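Local coordinates for protein Xcc_ctr_pt (Xanthomonas campestris pv. campestris, PDB 6NJW) that is the C-terminal, Toprim-containing region of a class 2 OLD family nuclease, which probably cleaves nucleic acid by a two-metal mechanism, at residues G22-E27 / L49-C54; I75-L80 / Y125-N130. All coordinates share one frame; numbering follows the deposited sequence.

Interaction 1 of 2, residues G22-E27 / L49-C54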
loop_
_atom_site.group_PDB
_atom_site.type_symbol
_atom_site.label_atom_id
_atom_site.label_comp_id
_atom_site.label_asym_id
_atom_site.label_seq_id
_atom_site.Cartn_x
_atom_site.Cartn_y
_atom_site.Cartn_z
ATOM N N GLY A 22 -9.101 -2.995 -13.546
ATOM C CA GLY A 22 -7.883 -3.350 -12.839
ATOM C C GLY A 22 -8.128 -3.299 -11.349
ATOM O O GLY A 22 -9.093 -2.680 -10.883
ATOM N N VAL A 23 -7.251 -3.975 -10.593
ATOM C CA VAL A 23 -7.409 -4.067 -9.142
ATOM C C VAL A 23 -6.064 -3.836 -8.464
ATOM O O VAL A 23 -5.065 -4.439 -8.850
ATOM C CB VAL A 23 -7.972 -5.426 -8.688
ATOM C CG1 VAL A 23 -8.154 -5.402 -7.166
ATOM C CG2 VAL A 23 -9.309 -5.693 -9.350
ATOM N N ILE A 24 -6.050 -2.979 -7.451
ATOM C CA ILE A 24 -4.901 -2.778 -6.578
ATOM C C ILE A 24 -5.183 -3.483 -5.256
ATOM O O ILE A 24 -6.082 -3.075 -4.515
ATOM C CB ILE A 24 -4.640 -1.284 -6.334
ATOM C CG1 ILE A 24 -4.245 -0.579 -7.642
ATOM C CG2 ILE A 24 -3.581 -1.113 -5.243
ATOM C CD1 ILE A 24 -4.463 0.964 -7.564
ATOM N N LEU A 25 -4.390 -4.504 -4.937
ATOM C CA LEU A 25 -4.582 -5.296 -3.722
ATOM C C LEU A 25 -3.662 -4.770 -2.632
ATOM O O LEU A 25 -2.446 -4.665 -2.849
ATOM C CB LEU A 25 -4.281 -6.777 -3.988
ATOM C CG LEU A 25 -5.190 -7.460 -5.004
ATOM C CD1 LEU A 25 -4.620 -8.859 -5.319
ATOM C CD2 LEU A 25 -6.600 -7.534 -4.425
ATOM N N VAL A 26 -4.242 -4.446 -1.472
ATOM C CA VAL A 26 -3.526 -3.871 -0.342
ATOM C C VAL A 26 -3.899 -4.644 0.923
ATOM O O VAL A 26 -4.885 -5.378 0.957
ATOM C CB VAL A 26 -3.840 -2.366 -0.182
ATOM C CG1 VAL A 26 -3.509 -1.616 -1.511
ATOM C CG2 VAL A 26 -5.278 -2.160 0.202
ATOM N N GLU A 27 -3.095 -4.470 1.976
ATOM C CA GLU A 27 -3.283 -5.277 3.180
ATOM C C GLU A 27 -4.433 -4.783 4.052
ATOM O O GLU A 27 -5.159 -5.591 4.635
ATOM C CB GLU A 27 -1.997 -5.302 4.005
ATOM C CG GLU A 27 -0.859 -6.095 3.371
ATOM C CD GLU A 27 0.370 -6.115 4.279
ATOM O OE1 GLU A 27 0.228 -5.738 5.462
ATOM O OE2 GLU A 27 1.463 -6.504 3.820
ATOM N N LEU A 49 -10.081 5.401 -14.680
ATOM C CA LEU A 49 -9.458 4.260 -15.341
ATOM C C LEU A 49 -10.136 2.930 -15.040
ATOM O O LEU A 49 -9.682 1.902 -15.549
ATOM C CB LEU A 49 -7.979 4.163 -14.935
ATOM C CG LEU A 49 -7.024 5.228 -15.508
ATOM C CD1 LEU A 49 -5.688 5.284 -14.743
ATOM C CD2 LEU A 49 -6.794 4.988 -16.972
ATOM N N GLY A 50 -11.173 2.901 -14.211
ATOM C CA GLY A 50 -11.785 1.626 -13.868
ATOM C C GLY A 50 -10.963 0.750 -12.944
ATOM O O GLY A 50 -11.093 -0.477 -12.992
ATOM N N ILE A 51 -10.092 1.337 -12.121
ATOM C CA ILE A 51 -9.255 0.572 -11.193
ATOM C C ILE A 51 -9.852 0.677 -9.801
ATOM O O ILE A 51 -10.122 1.783 -9.319
ATOM C CB ILE A 51 -7.798 1.067 -11.209
ATOM C CG1 ILE A 51 -7.196 0.826 -12.588
ATOM C CG2 ILE A 51 -6.960 0.334 -10.162
ATOM C CD1 ILE A 51 -5.969 1.642 -12.884
ATOM N N THR A 52 -10.080 -0.476 -9.163
ATOM C CA THR A 52 -10.605 -0.565 -7.806
ATOM C C THR A 52 -9.488 -0.934 -6.840
ATOM O O THR A 52 -8.615 -1.739 -7.175
ATOM C CB THR A 52 -11.714 -1.623 -7.710
ATOM O OG1 THR A 52 -12.648 -1.451 -8.776
ATOM C CG2 THR A 52 -12.463 -1.492 -6.398
ATOM N N VAL A 53 -9.512 -0.336 -5.646
ATOM C CA VAL A 53 -8.586 -0.670 -4.566
ATOM C C VAL A 53 -9.296 -1.628 -3.622
ATOM O O VAL A 53 -10.388 -1.330 -3.121
ATOM C CB VAL A 53 -8.111 0.587 -3.820
ATOM C CG1 VAL A 53 -7.090 0.222 -2.769
ATOM C CG2 VAL A 53 -7.489 1.566 -4.809
ATOM N N CYS A 54 -8.678 -2.770 -3.367
ATOM C CA CYS A 54 -9.307 -3.834 -2.600
ATOM C C CYS A 54 -8.377 -4.232 -1.459
ATOM O O CYS A 54 -7.229 -4.621 -1.692
ATOM C CB CYS A 54 -9.631 -5.020 -3.510
ATOM S SG CYS A 54 -10.042 -6.534 -2.617
#
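Gly22 to Val26 and Gly50 to Cys54 are laced together by five backbone hydrogen bonds, donated from the two sides in turn. The first is the loosest: Gly22 N reaches Gly50 O at 3.3 Å and is the least straight of the five. The other four are shorter and straighter. Thr52 N binds Gly22 O, Ile24 N binds Thr52 O at 2.9 Å, Cys54 N gives Ile24 O a 174° bond, and Val26 N ends the ladder on Cys54 O. Weaker CA-H...O contacts run between the rungs, among them Val23 CA to Thr52 O at 3.3 Å, so that Thr52 O receives an N-H and a C-H from strand 22-26.

This parallel pairing, with N-to-C directions 23° apart, closes the beta-alpha-beta unit of strand 22-26, helix 29-41 and strand 51-55 in the Toprim domain. Strand 51-55 is an outermost strand of the sheet within this chain.

Apolar contacts fall on both faces. On the face of Ile24, Ile51 and Val53, the extended Ile24 side chain brings CD1 to Ile51 CG2 at 3.7 Å and also touches Val53 CG2. Helix 208-226 covers this side, with Ile217 against both isoleucines. Val26 CG1 continues the packing more distantly, 4.2 Å from Val53 CG1.

On the other face, Cys54 has SG anti to its backbone N (chi1 166°); its CB lies 4.0 Å from Val23 CG1, while SG meets Leu25 CD2. Leu68 of helix 62-68 packs on Val23 and Leu25, and Tyr64 on Leu25 and Cys54. Thr52, also on this face, turns its hydroxyl away from the pairing to hydrogen-bond Ser20 OG.

Interaction 2 of 2, residues I75-L80 / Y125-N130; sequences IPHVIL and YGYFVN
Gly126 O faces Ile79 N, and the Ile79 side chain lies over one face of the Tyr127 ring, where segment 125-130 meets segment 75-80. At the start of the later segment, Tyr125 adds little across the contact, but its CB lies over the Tyr127 ring on the face opposite Ile79, and its OH bonds to Glu105. Gly126, with positive phi, is the C-prime residue of the Schellman motif ending helix 115-123. Its carbonyl accepts Ile79 N at 3.0 Å and comes within 3.1 Å of Val78 CB, so Val78 is pressed closely against the turn.

Tyr127 carries most of the side-chain contact. Ile79 CD1 sits over the ring face, 3.6 Å from its centroid and 16° off the normal, a CH-pi contact. The phenol then reaches along strand 77-82 to His77, where OH and NE2 are 2.8 Å apart. The rings meet rim to rim with planes at 31°. His77 CG takes the position between backbone N and carbonyl carbon (chi1 61°), swinging the imidazole toward the tyrosine, and ND1 donates in the ring plane to Ile75 O at 3.0 Å.

Phe128 resumes the ladder: its N binds Ile79 O at 2.8 Å, and its O receives a CA-H contact from Leu80. Phe128 CB lies 4.4 Å from Leu80 CD2 on the face opposite Tyr127. These bonds place 127-130 as an outermost, parallel strand of the sheet within this chain, its Tyr127 side packed against helices 62-68 and 93-104.

With ND1 donating to Ile75 O and NE2 bonded to Tyr127 OH, both imidazole nitrogens are satisfied in a buried setting, which fixes the ring's rotation and gives the phenol a polar partner beside an otherwise apolar contact.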
loop_
_atom_site.group_PDB
_atom_site.type_symbol
_atom_site.label_atom_id
_atom_site.label_comp_id
_atom_site.label_asym_id
_atom_site.label_seq_id
_atom_site.Cartn_x
_atom_site.Cartn_y
_atom_site.Cartn_z
ATOM N N ILE A 75 -7.734 -10.459 -14.797
ATOM C CA ILE A 75 -7.848 -9.009 -14.647
ATOM C C ILE A 75 -6.481 -8.477 -14.225
ATOM O O ILE A 75 -5.879 -9.024 -13.291
ATOM C CB ILE A 75 -8.927 -8.640 -13.605
ATOM C CG1 ILE A 75 -10.332 -8.976 -14.119
ATOM C CG2 ILE A 75 -8.889 -7.174 -13.213
ATOM C CD1 ILE A 75 -11.400 -8.727 -13.082
ATOM N N PRO A 76 -5.960 -7.430 -14.868
ATOM C CA PRO A 76 -4.694 -6.840 -14.405
ATOM C C PRO A 76 -4.788 -6.398 -12.947
ATOM O O PRO A 76 -5.768 -5.784 -12.525
ATOM C CB PRO A 76 -4.495 -5.640 -15.341
ATOM C CG PRO A 76 -5.403 -5.876 -16.509
ATOM C CD PRO A 76 -6.540 -6.709 -16.019
ATOM N N HIS A 77 -3.753 -6.714 -12.167
ATOM C CA HIS A 77 -3.770 -6.350 -10.764
ATOM C C HIS A 77 -2.340 -6.177 -10.275
ATOM O O HIS A 77 -1.388 -6.634 -10.902
ATOM C CB HIS A 77 -4.492 -7.405 -9.918
ATOM C CG HIS A 77 -3.841 -8.745 -9.995
ATOM N ND1 HIS A 77 -4.037 -9.598 -11.059
ATOM C CD2 HIS A 77 -2.945 -9.354 -9.181
ATOM C CE1 HIS A 77 -3.302 -10.686 -10.887
ATOM N NE2 HIS A 77 -2.630 -10.562 -9.757
ATOM N N VAL A 78 -2.206 -5.498 -9.138
ATOM C CA VAL A 78 -0.920 -5.297 -8.489
ATOM C C VAL A 78 -1.086 -5.630 -7.009
ATOM O O VAL A 78 -2.194 -5.731 -6.503
ATOM C CB VAL A 78 -0.401 -3.856 -8.679
ATOM C CG1 VAL A 78 -0.097 -3.601 -10.153
ATOM C CG2 VAL A 78 -1.430 -2.837 -8.156
ATOM N N ILE A 79 0.035 -5.787 -6.309
ATOM C CA ILE A 79 0.024 -6.043 -4.870
ATOM C C ILE A 79 0.954 -5.057 -4.177
ATOM O O ILE A 79 2.052 -4.788 -4.665
ATOM C CB ILE A 79 0.460 -7.494 -4.549
ATOM C CG1 ILE A 79 -0.672 -8.476 -4.855
ATOM C CG2 ILE A 79 0.914 -7.628 -3.089
ATOM C CD1 ILE A 79 -0.211 -9.949 -4.869
ATOM N N LEU A 80 0.522 -4.548 -3.027
ATOM C CA LEU A 80 1.340 -3.745 -2.126
ATOM C C LEU A 80 1.370 -4.464 -0.788
ATOM O O LEU A 80 0.317 -4.674 -0.174
ATOM C CB LEU A 80 0.754 -2.336 -1.951
ATOM C CG LEU A 80 0.766 -1.515 -3.240
ATOM C CD1 LEU A 80 -0.140 -0.294 -3.162
ATOM C CD2 LEU A 80 2.199 -1.095 -3.449
ATOM N N TYR A 125 5.517 -9.105 -11.979
ATOM C CA TYR A 125 4.078 -9.299 -12.046
ATOM C C TYR A 125 3.321 -8.181 -11.355
ATOM O O TYR A 125 2.115 -8.313 -11.124
ATOM C CB TYR A 125 3.709 -10.664 -11.442
ATOM C CG TYR A 125 4.321 -11.785 -12.247
ATOM C CD1 TYR A 125 3.771 -12.177 -13.458
ATOM C CD2 TYR A 125 5.491 -12.415 -11.825
ATOM C CE1 TYR A 125 4.345 -13.191 -14.208
ATOM C CE2 TYR A 125 6.072 -13.421 -12.571
ATOM C CZ TYR A 125 5.494 -13.809 -13.757
ATOM O OH TYR A 125 6.089 -14.813 -14.497
ATOM N N GLY A 126 4.002 -7.086 -11.015
ATOM C CA GLY A 126 3.338 -5.984 -10.335
ATOM C C GLY A 126 3.130 -6.157 -8.851
ATOM O O GLY A 126 2.247 -5.514 -8.280
ATOM N N TYR A 127 3.930 -6.985 -8.190
ATOM C CA TYR A 127 3.804 -7.217 -6.757
ATOM C C TYR A 127 4.991 -6.558 -6.068
ATOM O O TYR A 127 6.136 -6.935 -6.328
ATOM C CB TYR A 127 3.768 -8.718 -6.449
ATOM C CG TYR A 127 2.695 -9.526 -7.193
ATOM C CD1 TYR A 127 1.550 -8.914 -7.708
ATOM C CD2 TYR A 127 2.845 -10.908 -7.383
ATOM C CE1 TYR A 127 0.569 -9.663 -8.380
ATOM C CE2 TYR A 127 1.885 -11.661 -8.061
ATOM C CZ TYR A 127 0.748 -11.043 -8.547
ATOM O OH TYR A 127 -0.205 -11.800 -9.203
ATOM N N PHE A 128 4.724 -5.587 -5.188
ATOM C CA PHE A 128 5.780 -4.707 -4.700
ATOM C C PHE A 128 5.801 -4.714 -3.183
ATOM O O PHE A 128 4.744 -4.724 -2.537
ATOM C CB PHE A 128 5.600 -3.258 -5.225
ATOM C CG PHE A 128 5.795 -3.138 -6.706
ATOM C CD1 PHE A 128 7.067 -3.090 -7.252
ATOM C CD2 PHE A 128 4.705 -3.119 -7.555
ATOM C CE1 PHE A 128 7.251 -3.010 -8.634
ATOM C CE2 PHE A 128 4.870 -3.045 -8.930
ATOM C CZ PHE A 128 6.139 -2.993 -9.477
ATOM N N VAL A 129 7.003 -4.716 -2.612
ATOM C CA VAL A 129 7.157 -4.811 -1.165
ATOM C C VAL A 129 7.787 -3.524 -0.638
ATOM O O VAL A 129 8.682 -2.944 -1.261
ATOM C CB VAL A 129 7.976 -6.053 -0.736
ATOM C CG1 VAL A 129 7.451 -7.311 -1.414
ATOM C CG2 VAL A 129 9.428 -5.887 -1.054
ATOM N N ASN A 130 7.282 -3.064 0.497
ATOM C CA ASN A 130 7.862 -1.946 1.217
ATOM C C ASN A 130 8.752 -2.483 2.332
ATOM O O ASN A 130 8.353 -3.390 3.077
ATOM C CB ASN A 130 6.758 -1.069 1.801
ATOM C CG ASN A 130 7.293 0.098 2.595
ATOM O OD1 ASN A 130 8.323 0.674 2.258
ATOM N ND2 ASN A 130 6.586 0.455 3.666
#

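Overall arrangement
Interactions 1 and 2 are joined by the central pair of strands in the four-stranded parallel sheet, ordered 51-55, 22-26, 77-82, 127-130. Their centres lie 10 Å apart, and probable hydrogen bonds connect them: Leu25 N to Val78 O and Leu25 O to Leu80 N, each 3.0 Å. Ile24 CG1 also packs on Val78 CG2 at 3.6 Å. The C-terminal ends of the central strands point to the metal site, where Asp82 and Tyr209 hold a magnesium ion about 6 Å from the Val26 side chain and about 5 Å from that of Leu80. Glu27, a magnesium ligand in another structure of this protein, is tied by OE2 to Thr81 OG1 and Asp82 N.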